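Local coordinates for alpha-n-acetylglucosaminidase family protein (Clostridium perfringens, PDB 4A41) that binds galactose as a family 32 carbohydrate-binding module of a large, multimodular enzyme that probably removes terminal alpha-linked N-acetylglucosamine from glycans, at residues N111-I116 with H139-A144; G42-A47 with L89-A94; G119-D122 with L127-L130; A34-P39 with P65-P70. One frame throughout, in Å; residues are numbered along the deposited sequence.

Contact 1 of 4, residues N111-I116 with H139-A144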
loop_
_atom_site.group_PDB
_atom_site.type_symbol
_atom_site.label_atom_id
_atom_site.label_comp_id
_atom_site.label_asym_id
_atom_site.label_seq_id
_atom_site.Cartn_x
_atom_site.Cartn_y
_atom_site.Cartn_z
ATOM N N ASN A 111 -6.960 -14.521 -3.919
ATOM C CA ASN A 111 -7.837 -14.239 -5.070
ATOM C C ASN A 111 -9.099 -13.472 -4.696
ATOM O O ASN A 111 -9.454 -12.464 -5.335
ATOM C CB ASN A 111 -8.226 -15.552 -5.783
ATOM C CG ASN A 111 -7.029 -16.258 -6.404
ATOM O OD1 ASN A 111 -6.150 -15.617 -6.997
ATOM N ND2 ASN A 111 -6.989 -17.583 -6.276
ATOM N N ASN A 112 -9.760 -13.939 -3.639
ATOM C CA ASN A 112 -11.029 -13.364 -3.199
ATOM C C ASN A 112 -10.799 -12.413 -2.031
ATOM O O ASN A 112 -10.266 -12.835 -1.007
ATOM C CB ASN A 112 -11.980 -14.477 -2.778
ATOM C CG ASN A 112 -12.336 -15.382 -3.919
ATOM O OD1 ASN A 112 -12.978 -14.954 -4.882
ATOM N ND2 ASN A 112 -11.894 -16.629 -3.841
ATOM N N PHE A 113 -11.180 -11.147 -2.205
ATOM C CA PHE A 113 -10.908 -10.088 -1.204
ATOM C C PHE A 113 -12.184 -9.575 -0.543
ATOM O O PHE A 113 -13.263 -9.636 -1.136
ATOM C CB PHE A 113 -10.102 -8.924 -1.839
ATOM C CG PHE A 113 -8.637 -9.249 -2.039
ATOM C CD1 PHE A 113 -8.205 -10.029 -3.117
ATOM C CD2 PHE A 113 -7.694 -8.817 -1.116
ATOM C CE1 PHE A 113 -6.858 -10.365 -3.273
ATOM C CE2 PHE A 113 -6.361 -9.126 -1.269
ATOM C CZ PHE A 113 -5.930 -9.917 -2.320
ATOM N N ARG A 114 -12.055 -9.053 0.672
ATOM C CA ARG A 114 -13.164 -8.453 1.397
ATOM C C ARG A 114 -12.711 -7.133 2.005
ATOM O O ARG A 114 -11.550 -7.022 2.451
ATOM C CB ARG A 114 -13.715 -9.412 2.472
ATOM C CG ARG A 114 -12.786 -9.714 3.648
ATOM C CD ARG A 114 -13.353 -10.796 4.591
ATOM N NE ARG A 114 -12.472 -11.008 5.756
ATOM C CZ ARG A 114 -11.548 -11.967 5.850
ATOM N NH1 ARG A 114 -11.338 -12.823 4.847
ATOM N NH2 ARG A 114 -10.812 -12.061 6.941
ATOM N N LYS A 115 -13.586 -6.135 1.950
ATOM C CA LYS A 115 -13.282 -4.810 2.455
ATOM C C LYS A 115 -13.350 -4.763 3.970
ATOM O O LYS A 115 -14.360 -5.157 4.590
ATOM C CB LYS A 115 -14.195 -3.762 1.818
ATOM C CG LYS A 115 -13.952 -2.331 2.288
ATOM C CD LYS A 115 -14.815 -1.295 1.510
ATOM C CE LYS A 115 -16.301 -1.522 1.766
ATOM N NZ LYS A 115 -17.089 -0.606 0.867
ATOM N N ILE A 116 -12.288 -4.245 4.580
ATOM C CA ILE A 116 -12.278 -4.011 6.031
ATOM C C ILE A 116 -12.163 -2.554 6.516
ATOM O O ILE A 116 -12.404 -2.267 7.696
ATOM C CB ILE A 116 -11.210 -4.900 6.755
ATOM C CG1 ILE A 116 -9.776 -4.510 6.339
ATOM C CG2 ILE A 116 -11.518 -6.366 6.477
ATOM C CD1 ILE A 116 -8.673 -5.091 7.291
ATOM N N HIS A 139 -3.242 -12.016 2.904
ATOM C CA HIS A 139 -2.935 -10.930 1.958
ATOM C C HIS A 139 -3.684 -9.699 2.409
ATOM O O HIS A 139 -4.833 -9.790 2.866
ATOM C CB HIS A 139 -3.442 -11.229 0.535
ATOM C CG HIS A 139 -2.806 -12.414 -0.121
ATOM N ND1 HIS A 139 -3.031 -13.711 0.289
ATOM C CD2 HIS A 139 -1.976 -12.497 -1.191
ATOM C CE1 HIS A 139 -2.344 -14.539 -0.476
ATOM N NE2 HIS A 139 -1.685 -13.827 -1.376
ATOM N N VAL A 140 -3.053 -8.537 2.234
ATOM C CA VAL A 140 -3.666 -7.239 2.468
ATOM C C VAL A 140 -3.490 -6.368 1.237
ATOM O O VAL A 140 -2.388 -6.265 0.714
ATOM C CB VAL A 140 -3.022 -6.532 3.699
ATOM C CG1 VAL A 140 -3.610 -5.133 3.921
ATOM C CG2 VAL A 140 -3.195 -7.385 4.939
ATOM N N LYS A 141 -4.586 -5.755 0.792
ATOM C CA LYS A 141 -4.587 -4.968 -0.434
ATOM C C LYS A 141 -4.982 -3.542 -0.077
ATOM O O LYS A 141 -6.058 -3.263 0.487
ATOM C CB LYS A 141 -5.547 -5.551 -1.483
ATOM C CG LYS A 141 -5.669 -4.663 -2.738
ATOM C CD LYS A 141 -6.776 -5.113 -3.707
ATOM C CE LYS A 141 -6.582 -6.529 -4.209
ATOM N NZ LYS A 141 -7.636 -6.779 -5.269
ATOM N N LEU A 142 -4.105 -2.616 -0.410
ATOM C CA LEU A 142 -4.419 -1.191 -0.297
ATOM C C LEU A 142 -4.874 -0.648 -1.659
ATOM O O LEU A 142 -4.108 -0.687 -2.635
ATOM C CB LEU A 142 -3.219 -0.371 0.206
ATOM C CG LEU A 142 -3.452 1.146 0.288
ATOM C CD1 LEU A 142 -4.530 1.524 1.287
ATOM C CD2 LEU A 142 -2.108 1.825 0.630
ATOM N N VAL A 143 -6.135 -0.218 -1.712
ATOM C CA VAL A 143 -6.744 0.311 -2.947
ATOM C C VAL A 143 -6.706 1.842 -2.880
ATOM O O VAL A 143 -7.263 2.482 -1.984
ATOM C CB VAL A 143 -8.207 -0.164 -3.127
ATOM C CG1 VAL A 143 -8.774 0.376 -4.430
ATOM C CG2 VAL A 143 -8.328 -1.683 -3.058
ATOM N N ALA A 144 -6.004 2.428 -3.846
ATOM C CA ALA A 144 -5.999 3.895 -4.043
ATOM C C ALA A 144 -7.107 4.314 -5.005
ATOM O O ALA A 144 -7.009 4.077 -6.205
ATOM C CB ALA A 144 -4.641 4.340 -4.598
#
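F113 and K141 sit 8.2 Å apart from CA to CA, too far for neighbouring strands: strand 113-120 and strand 139-144 run parallel to each other with strand 102-107 paired between them, so the two side chains meet across an intervening strand. Both CB atoms point toward the opposite segment. The phenyl ring of F113 is laid under the far end of the K141 chain. CE of the lysine hangs over the middle of the ring, 3.7 Å from the F113 centroid and only 3° off the ring normal, a nearly perpendicular CH-pi contact. One bond further out, K141 NZ stays over the same face and makes a cation-pi contact, 4.2 Å from the F113 centroid and 19° off the normal. The chain gets there by running extended from the backbone and then bending at chi3 (-59°), which swings CE and NZ across the ring. Closer to the backbone, K141 CB lies 3.7 Å from F113 CE2. H139 joins through its CB alone, which approaches F113 CZ obliquely at 4.0 Å. The side chain of T74, on strand 71-77, touches both F113 and K141, while R114 hydrogen-bonds V106 and K141 hydrogen-bonds H105 through the backbone of the central strand. The ammonium rests over the F113 face at the surface, where the cation-pi contact gives it a favourable neighbour. This is cross-strand packing on one face of an antiparallel sheet, here the five-stranded sheet of the beta-sandwich found in F5/8 type C domains and family 32 binding modules.

Contact 2 of 4, residues G42-A47 with L89-A94; sequences GNEGLA and LPRSGA. With GAL (beta-D-galactopyranose), chain C.
E44 and R91 come together over O3 of the bound galactose, in a pocket built from loops at one end of the beta-sandwich of this family 32 module. The carboxylate and the guanidinium do not pair side-on. E44 OE1 is displaced from the plane of the R91 guanidinium, so the long 3.7 Å salt bridge to R91 NH2 is a matter of charge and not a hydrogen bond. The guanidinium instead turns its edge to the sugar, with GAL O3 near its plane, and NH1 and NH2 both donate to it: R91 NH2 to O3 is 2.8 Å (147° at the hydrogen), and R91 NH1 to O3 is 2.9 Å (141°). A bend at chi3 (-58°) brings this edge round to the sugar. The O3 hydroxyl thus accepts two bonds and donates its own hydrogen to E44 OE1 in a third; the nearby positive charge probably polarises it as a donor. Other residues hold the pair in place, since Y63 OH hydrogen-bonds E44 OE2 and R91 NH1 also reaches N96 O. H60 NE2 and N96 ND2 add further bonds to the galactose. Of the three bonds at GAL O3, that to E44 OE1 is the shortest, at 2.6 Å.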
loop_
_atom_site.group_PDB
_atom_site.type_symbol
_atom_site.label_atom_id
_atom_site.label_comp_id
_atom_site.label_asym_id
_atom_site.label_seq_id
_atom_site.Cartn_x
_atom_site.Cartn_y
_atom_site.Cartn_z
ATOM N N GLY A 42 14.995 4.543 -10.135
ATOM C CA GLY A 42 15.863 4.907 -9.000
ATOM C C GLY A 42 15.226 4.654 -7.632
ATOM O O GLY A 42 15.522 3.682 -6.931
ATOM N N ASN A 43 14.346 5.546 -7.248
ATOM C CA ASN A 43 13.673 5.414 -5.962
ATOM C C ASN A 43 12.200 5.099 -6.112
ATOM O O ASN A 43 11.427 5.219 -5.171
ATOM C CB ASN A 43 13.857 6.705 -5.180
ATOM C CG ASN A 43 15.219 6.801 -4.561
ATOM O OD1 ASN A 43 15.897 5.793 -4.280
ATOM N ND2 ASN A 43 15.640 8.040 -4.331
ATOM N N GLU A 44 11.823 4.696 -7.314
ATOM C CA GLU A 44 10.445 4.361 -7.653
ATOM C C GLU A 44 10.536 3.524 -8.955
ATOM O O GLU A 44 11.571 3.574 -9.617
ATOM C CB GLU A 44 9.591 5.655 -7.849
ATOM C CG GLU A 44 9.880 6.422 -9.137
ATOM C CD GLU A 44 9.161 7.766 -9.225
ATOM O OE1 GLU A 44 8.932 8.400 -8.181
ATOM O OE2 GLU A 44 8.854 8.198 -10.349
ATOM N N GLY A 45 9.496 2.788 -9.351
ATOM C CA GLY A 45 8.228 2.732 -8.639
ATOM C C GLY A 45 7.759 1.303 -8.433
ATOM O O GLY A 45 6.554 1.077 -8.314
ATOM N N LEU A 46 8.700 0.353 -8.388
ATOM C CA LEU A 46 8.343 -1.062 -8.213
ATOM C C LEU A 46 7.574 -1.285 -6.918
ATOM O O LEU A 46 7.882 -0.665 -5.904
ATOM C CB LEU A 46 9.584 -1.935 -8.182
ATOM C CG LEU A 46 10.398 -1.878 -9.471
ATOM C CD1 LEU A 46 11.624 -2.810 -9.304
ATOM C CD2 LEU A 46 9.576 -2.265 -10.703
ATOM N N ALA A 47 6.559 -2.149 -6.953
ATOM C CA ALA A 47 5.801 -2.509 -5.737
ATOM C C ALA A 47 6.667 -2.924 -4.543
ATOM O O ALA A 47 6.388 -2.543 -3.375
ATOM C CB ALA A 47 4.818 -3.616 -6.054
ATOM N N LEU A 89 2.939 4.982 4.944
ATOM C CA LEU A 89 3.875 6.107 4.970
ATOM C C LEU A 89 4.027 6.646 3.556
ATOM O O LEU A 89 4.508 5.938 2.655
ATOM C CB LEU A 89 5.243 5.699 5.542
ATOM C CG LEU A 89 6.276 6.838 5.603
ATOM C CD1 LEU A 89 5.853 7.854 6.681
ATOM C CD2 LEU A 89 7.673 6.281 5.896
ATOM N N PRO A 90 3.583 7.896 3.320
ATOM C CA PRO A 90 3.750 8.511 2.014
ATOM C C PRO A 90 5.210 8.789 1.712
ATOM O O PRO A 90 6.069 8.811 2.618
ATOM C CB PRO A 90 3.062 9.879 2.173
ATOM C CG PRO A 90 2.049 9.666 3.290
ATOM C CD PRO A 90 2.759 8.723 4.222
ATOM N N ARG A 91 5.465 9.013 0.424
ATOM C CA ARG A 91 6.755 9.541 -0.023
ATOM C C ARG A 91 7.118 10.828 0.757
ATOM O O ARG A 91 6.230 11.526 1.274
ATOM C CB ARG A 91 6.685 9.816 -1.522
ATOM C CG ARG A 91 5.844 11.040 -1.888
ATOM C CD ARG A 91 5.653 11.186 -3.386
ATOM N NE ARG A 91 6.935 11.292 -4.087
ATOM C CZ ARG A 91 7.070 11.159 -5.409
ATOM N NH1 ARG A 91 6.011 10.968 -6.193
ATOM N NH2 ARG A 91 8.279 11.285 -5.967
ATOM N N SER A 92 8.416 11.122 0.775
ATOM C CA SER A 92 8.922 12.290 1.484
ATOM C C SER A 92 9.388 13.367 0.529
ATOM O O SER A 92 9.985 13.084 -0.509
ATOM C CB SER A 92 10.075 11.920 2.415
ATOM O OG SER A 92 10.366 13.005 3.285
ATOM N N GLY A 93 9.074 14.609 0.882
ATOM C CA GLY A 93 9.623 15.749 0.153
ATOM C C GLY A 93 8.927 16.148 -1.127
ATOM O O GLY A 93 9.341 17.111 -1.772
ATOM N N ALA A 94 7.868 15.419 -1.485
ATOM C CA ALA A 94 7.032 15.703 -2.658
ATOM C C ALA A 94 5.700 14.983 -2.434
ATOM O O ALA A 94 5.579 14.235 -1.449
ATOM C CB ALA A 94 7.705 15.200 -3.927
HETATM C C1 GAL C . 7.508 13.489 -10.948
HETATM C C2 GAL C . 7.662 12.788 -9.611
HETATM C C3 GAL C . 7.500 11.282 -9.853
HETATM C C4 GAL C . 6.181 11.013 -10.566
HETATM C C5 GAL C . 6.122 11.834 -11.859
HETATM C C6 GAL C . 4.816 11.611 -12.618
HETATM O O1 GAL C . 7.573 14.867 -10.709
HETATM O O2 GAL C . 8.917 13.093 -9.005
HETATM O O3 GAL C . 7.598 10.630 -8.593
HETATM O O4 GAL C . 5.090 11.380 -9.697
HETATM O O5 GAL C . 6.227 13.192 -11.477
HETATM O O6 GAL C . 4.830 12.262 -13.888
#

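Contact 3 of 4, residues G119-D122 with L127-L130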
loop_
_atom_site.group_PDB
_atom_site.type_symbol
_atom_site.label_atom_id
_atom_site.label_comp_id
_atom_site.label_asym_id
_atom_site.label_seq_id
_atom_site.Cartn_x
_atom_site.Cartn_y
_atom_site.Cartn_z
ATOM N N GLY A 119 -11.970 5.192 3.642
ATOM C CA GLY A 119 -12.009 6.565 4.105
ATOM C C GLY A 119 -11.143 7.510 3.295
ATOM O O GLY A 119 -10.706 7.212 2.169
ATOM N N ASN A 120 -10.997 8.698 3.865
ATOM C CA ASN A 120 -10.172 9.751 3.280
ATOM C C ASN A 120 -8.947 10.007 4.137
ATOM O O ASN A 120 -8.993 9.916 5.370
ATOM C CB ASN A 120 -10.969 11.067 3.183
ATOM C CG ASN A 120 -12.272 10.930 2.422
ATOM O OD1 ASN A 120 -13.301 11.479 2.843
ATOM N ND2 ASN A 120 -12.256 10.221 1.328
ATOM N N TRP A 121 -7.858 10.395 3.477
ATOM C CA TRP A 121 -6.616 10.788 4.150
ATOM C C TRP A 121 -6.214 12.145 3.616
ATOM O O TRP A 121 -6.432 12.412 2.427
ATOM C CB TRP A 121 -5.502 9.803 3.797
ATOM C CG TRP A 121 -5.524 8.502 4.569
ATOM C CD1 TRP A 121 -5.984 8.293 5.847
ATOM C CD2 TRP A 121 -5.014 7.241 4.110
ATOM N NE1 TRP A 121 -5.785 6.974 6.205
ATOM C CE2 TRP A 121 -5.198 6.310 5.157
ATOM C CE3 TRP A 121 -4.406 6.809 2.922
ATOM C CZ2 TRP A 121 -4.801 4.968 5.050
ATOM C CZ3 TRP A 121 -4.021 5.464 2.810
ATOM C CH2 TRP A 121 -4.233 4.562 3.866
ATOM N N ASP A 122 -5.591 12.964 4.465
ATOM C CA ASP A 122 -5.042 14.233 3.966
ATOM C C ASP A 122 -3.836 13.979 3.067
ATOM O O ASP A 122 -3.257 12.883 3.087
ATOM C CB ASP A 122 -4.768 15.239 5.106
ATOM C CG ASP A 122 -3.535 14.917 5.949
ATOM O OD1 ASP A 122 -2.442 14.581 5.433
ATOM O OD2 ASP A 122 -3.626 15.098 7.185
ATOM N N LEU A 127 2.439 9.888 8.443
ATOM C CA LEU A 127 2.035 8.485 8.573
ATOM C C LEU A 127 0.538 8.409 8.761
ATOM O O LEU A 127 -0.045 9.147 9.601
ATOM C CB LEU A 127 2.724 7.828 9.776
ATOM C CG LEU A 127 2.527 6.321 9.933
ATOM C CD1 LEU A 127 3.296 5.563 8.827
ATOM C CD2 LEU A 127 2.958 5.860 11.323
ATOM N N LYS A 128 -0.093 7.529 7.993
ATOM C CA LYS A 128 -1.529 7.301 8.106
ATOM C C LYS A 128 -1.727 5.914 8.706
ATOM O O LYS A 128 -1.223 4.901 8.182
ATOM C CB LYS A 128 -2.249 7.398 6.745
ATOM C CG LYS A 128 -2.027 8.697 5.932
ATOM C CD LYS A 128 -2.260 9.965 6.806
ATOM C CE LYS A 128 -2.300 11.244 5.927
ATOM N NZ LYS A 128 -1.020 11.427 5.118
ATOM N N THR A 129 -2.492 5.855 9.800
ATOM C CA THR A 129 -2.691 4.594 10.508
ATOM C C THR A 129 -4.148 4.158 10.485
ATOM O O THR A 129 -5.066 4.962 10.759
ATOM C CB THR A 129 -2.226 4.750 11.977
ATOM O OG1 THR A 129 -0.840 5.097 11.993
ATOM C CG2 THR A 129 -2.449 3.480 12.787
ATOM N N LEU A 130 -4.342 2.885 10.169
ATOM C CA LEU A 130 -5.675 2.246 10.239
ATOM C C LEU A 130 -5.664 1.226 11.340
ATOM O O LEU A 130 -4.736 0.437 11.466
ATOM C CB LEU A 130 -6.052 1.572 8.918
ATOM C CG LEU A 130 -6.016 2.472 7.671
ATOM C CD1 LEU A 130 -6.190 1.656 6.413
ATOM C CD2 LEU A 130 -7.077 3.564 7.776
HETATM O O HOH W 1 -6.393 6.899 9.166
HETATM O O HOH W 2 -1.936 10.628 2.327
#
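K128 NZ is the atom where the polar groups gather. D122 holds it from the other segment in two ways: a weak hydrogen bond from K128 NZ to D122 O at 3.4 Å, and a salt bridge to D122 OD1 at 3.5 Å. Water 2 strengthens the tie, accepting from K128 NZ at 3.0 Å and donating to D122 O. Within the turn, the ammonium also hydrogen-bonds S126 O and, weakly, S124 O, and D122 OD1 has a bond of its own with S124 OG.

The aliphatic part of the same lysine rides over W121, the lysine chain and the indole running antiparallel to each other. K128 CB stands 3.6 Å from the centroid of the five-membered ring of W121 and 15° off its normal, a CH-pi contact; CG continues along the same face. Bends at chi2 (-50°) and chi4 (-58°) fold the chain back from the indole to D122. At the edge of the ring, L130 CG meets W121 CZ2 at 3.8 Å. W121 NE1 donates, in the ring plane, to water 1 at 3.0 Å, and that water donates onward to T129 O. The rings of Y102 and Y88 also pack with the indole, Y102 as a stack.

The loop carries the chain across from strand 113-120 of the five-stranded sheet to strand 128-137 of the four-stranded one. The lysine serves both halves of the contact: its methylenes bury against the indole, while its ammonium is met by carbonyls, a carboxylate and water, which should favour the protonated form.

Contact 4 of 4, residues A34-P39 with P65-P70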
loop_
_atom_site.group_PDB
_atom_site.type_symbol
_atom_site.label_atom_id
_atom_site.label_comp_id
_atom_site.label_asym_id
_atom_site.label_seq_id
_atom_site.Cartn_x
_atom_site.Cartn_y
_atom_site.Cartn_z
ATOM N N ALA A 34 1.394 -5.341 -7.499
ATOM C CA ALA A 34 0.483 -4.227 -7.692
ATOM C C ALA A 34 -0.163 -4.325 -9.048
ATOM O O ALA A 34 0.379 -4.943 -9.968
ATOM C CB ALA A 34 1.223 -2.906 -7.573
ATOM N N THR A 35 -1.309 -3.684 -9.162
ATOM C CA THR A 35 -1.990 -3.660 -10.462
ATOM C C THR A 35 -1.252 -2.792 -11.472
ATOM O O THR A 35 -1.419 -2.959 -12.693
ATOM C CB THR A 35 -3.432 -3.215 -10.314
ATOM O OG1 THR A 35 -3.495 -1.932 -9.686
ATOM C CG2 THR A 35 -4.258 -4.294 -9.512
ATOM N N SER A 36 -0.465 -1.850 -10.970
ATOM C CA SER A 36 0.308 -0.961 -11.824
ATOM C C SER A 36 1.548 -0.608 -11.030
ATOM O O SER A 36 1.445 -0.322 -9.857
ATOM C CB SER A 36 -0.519 0.293 -12.080
ATOM O OG SER A 36 0.154 1.246 -12.871
ATOM N N GLU A 37 2.708 -0.647 -11.676
ATOM C CA GLU A 37 3.932 -0.160 -11.060
ATOM C C GLU A 37 4.815 0.475 -12.126
ATOM O O GLU A 37 4.975 -0.053 -13.233
ATOM C CB GLU A 37 4.679 -1.277 -10.296
ATOM C CG GLU A 37 5.296 -2.348 -11.240
ATOM C CD GLU A 37 6.006 -3.514 -10.540
ATOM O OE1 GLU A 37 6.002 -3.601 -9.298
ATOM O OE2 GLU A 37 6.568 -4.389 -11.279
ATOM N N HIS A 38 5.393 1.613 -11.790
ATOM C CA HIS A 38 6.393 2.216 -12.663
ATOM C C HIS A 38 7.715 1.448 -12.578
ATOM O O HIS A 38 8.121 0.944 -11.503
ATOM C CB HIS A 38 6.560 3.688 -12.278
ATOM C CG HIS A 38 7.138 4.519 -13.370
ATOM N ND1 HIS A 38 6.386 4.952 -14.439
ATOM C CD2 HIS A 38 8.399 4.976 -13.575
ATOM C CE1 HIS A 38 7.160 5.651 -15.258
ATOM N NE2 HIS A 38 8.383 5.672 -14.761
ATOM N N PRO A 39 8.432 1.350 -13.708
ATOM C CA PRO A 39 9.693 0.601 -13.647
ATOM C C PRO A 39 10.721 1.267 -12.726
ATOM O O PRO A 39 10.501 2.401 -12.250
ATOM C CB PRO A 39 10.184 0.588 -15.119
ATOM C CG PRO A 39 9.388 1.642 -15.818
ATOM C CD PRO A 39 8.064 1.739 -15.083
ATOM N N PRO A 65 2.342 6.555 -20.368
ATOM C CA PRO A 65 1.237 7.348 -19.859
ATOM C C PRO A 65 0.690 6.736 -18.571
ATOM O O PRO A 65 1.006 5.585 -18.231
ATOM C CB PRO A 65 0.195 7.244 -20.977
ATOM C CG PRO A 65 0.402 5.878 -21.515
ATOM C CD PRO A 65 1.860 5.540 -21.331
ATOM N N VAL A 66 -0.114 7.526 -17.880
ATOM C CA VAL A 66 -0.746 7.095 -16.651
ATOM C C VAL A 66 -1.647 5.884 -16.884
ATOM O O VAL A 66 -2.367 5.789 -17.892
ATOM C CB VAL A 66 -1.551 8.256 -16.032
ATOM C CG1 VAL A 66 -2.383 7.801 -14.838
ATOM C CG2 VAL A 66 -0.615 9.370 -15.625
ATOM N N GLU A 67 -1.570 4.945 -15.948
ATOM C CA GLU A 67 -2.613 3.946 -15.773
ATOM C C GLU A 67 -3.497 4.482 -14.661
ATOM O O GLU A 67 -3.058 4.578 -13.498
ATOM C CB GLU A 67 -1.982 2.612 -15.426
ATOM C CG GLU A 67 -1.156 2.127 -16.608
ATOM C CD GLU A 67 -0.546 0.758 -16.421
ATOM O OE1 GLU A 67 -0.307 0.351 -15.272
ATOM O OE2 GLU A 67 -0.254 0.098 -17.445
ATOM N N GLU A 68 -4.731 4.841 -15.032
ATOM C CA GLU A 68 -5.626 5.621 -14.169
ATOM C C GLU A 68 -6.066 4.860 -12.920
ATOM O O GLU A 68 -6.207 3.634 -12.950
ATOM C CB GLU A 68 -6.861 6.073 -14.968
ATOM C CG GLU A 68 -6.512 7.123 -16.037
ATOM N N LEU A 69 -6.290 5.603 -11.842
ATOM C CA LEU A 69 -6.869 5.058 -10.609
ATOM C C LEU A 69 -8.306 4.631 -10.888
ATOM O O LEU A 69 -8.951 5.185 -11.788
ATOM C CB LEU A 69 -6.810 6.083 -9.486
ATOM C CG LEU A 69 -5.385 6.524 -9.091
ATOM C CD1 LEU A 69 -5.501 7.514 -7.957
ATOM C CD2 LEU A 69 -4.495 5.312 -8.698
ATOM N N PRO A 70 -8.836 3.653 -10.129
ATOM C CA PRO A 70 -8.179 2.937 -9.014
ATOM C C PRO A 70 -7.047 2.003 -9.428
ATOM O O PRO A 70 -7.075 1.388 -10.505
ATOM C CB PRO A 70 -9.322 2.119 -8.392
ATOM C CG PRO A 70 -10.585 2.811 -8.852
ATOM C CD PRO A 70 -10.259 3.265 -10.250
HETATM O O HOH W 3 -0.197 -2.550 -15.088
#
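Two connecting loops of the beta-sandwich, one leaving strand 31-34 and the other leading into strand 71-77, are tied together through S36 and E67, at the galactose-binding end of the module. The CA atoms of these two residues lie 6.9 Å apart, and both CB atoms point toward the other segment. S36 OG donates to E67 OE1 at 2.6 Å, a short bond that reaches the carboxylate on its anti side and only 16° out of its plane. With OG anti to the backbone N (chi1 178°), the serine hydroxyl is turned to the glutamate, whose chain is extended beyond CG. S36 CB follows, 3.2 Å from E67 OE1. The same oxygen takes a second bond, from water 3 at 2.9 Å, and that water also donates to T35 O at 2.7 Å, so a small ring of bonds joins the two loops. S36 is well anchored besides: its OG accepts from K62 N and its carbonyl from W59 NE1. Two residues on, H38 stacks on Y63, a residue of the sugar pocket. E67 OE1 therefore has two donors, a hydroxyl and a water, which would tend to stabilise the negative charge, while S36 OG, accepting from one backbone amide and donating to the carboxylate, has its hydrogen-bonding direction settled.

Along the chain, contacts 2 and 4 come first and interleave, their segments alternating, and contact 3 is nested inside the loop closed by contact 1. Contacts 2 and 4, with centres 14 Å apart, join directly through backbone and side-chain bonds, such as G45 N to P39 O and A47 N to E37 OE1, so the sugar pocket and its neighbouring loops form one connected region. Contacts 1 and 3 share strand 113-120 and touch where L142 packs on W121. Contacts 1 and 2 lie on opposite sides of the chain's centre, their centres about 21 Å apart, so recognition sits in end loops, away from the sheet surface of contact 1.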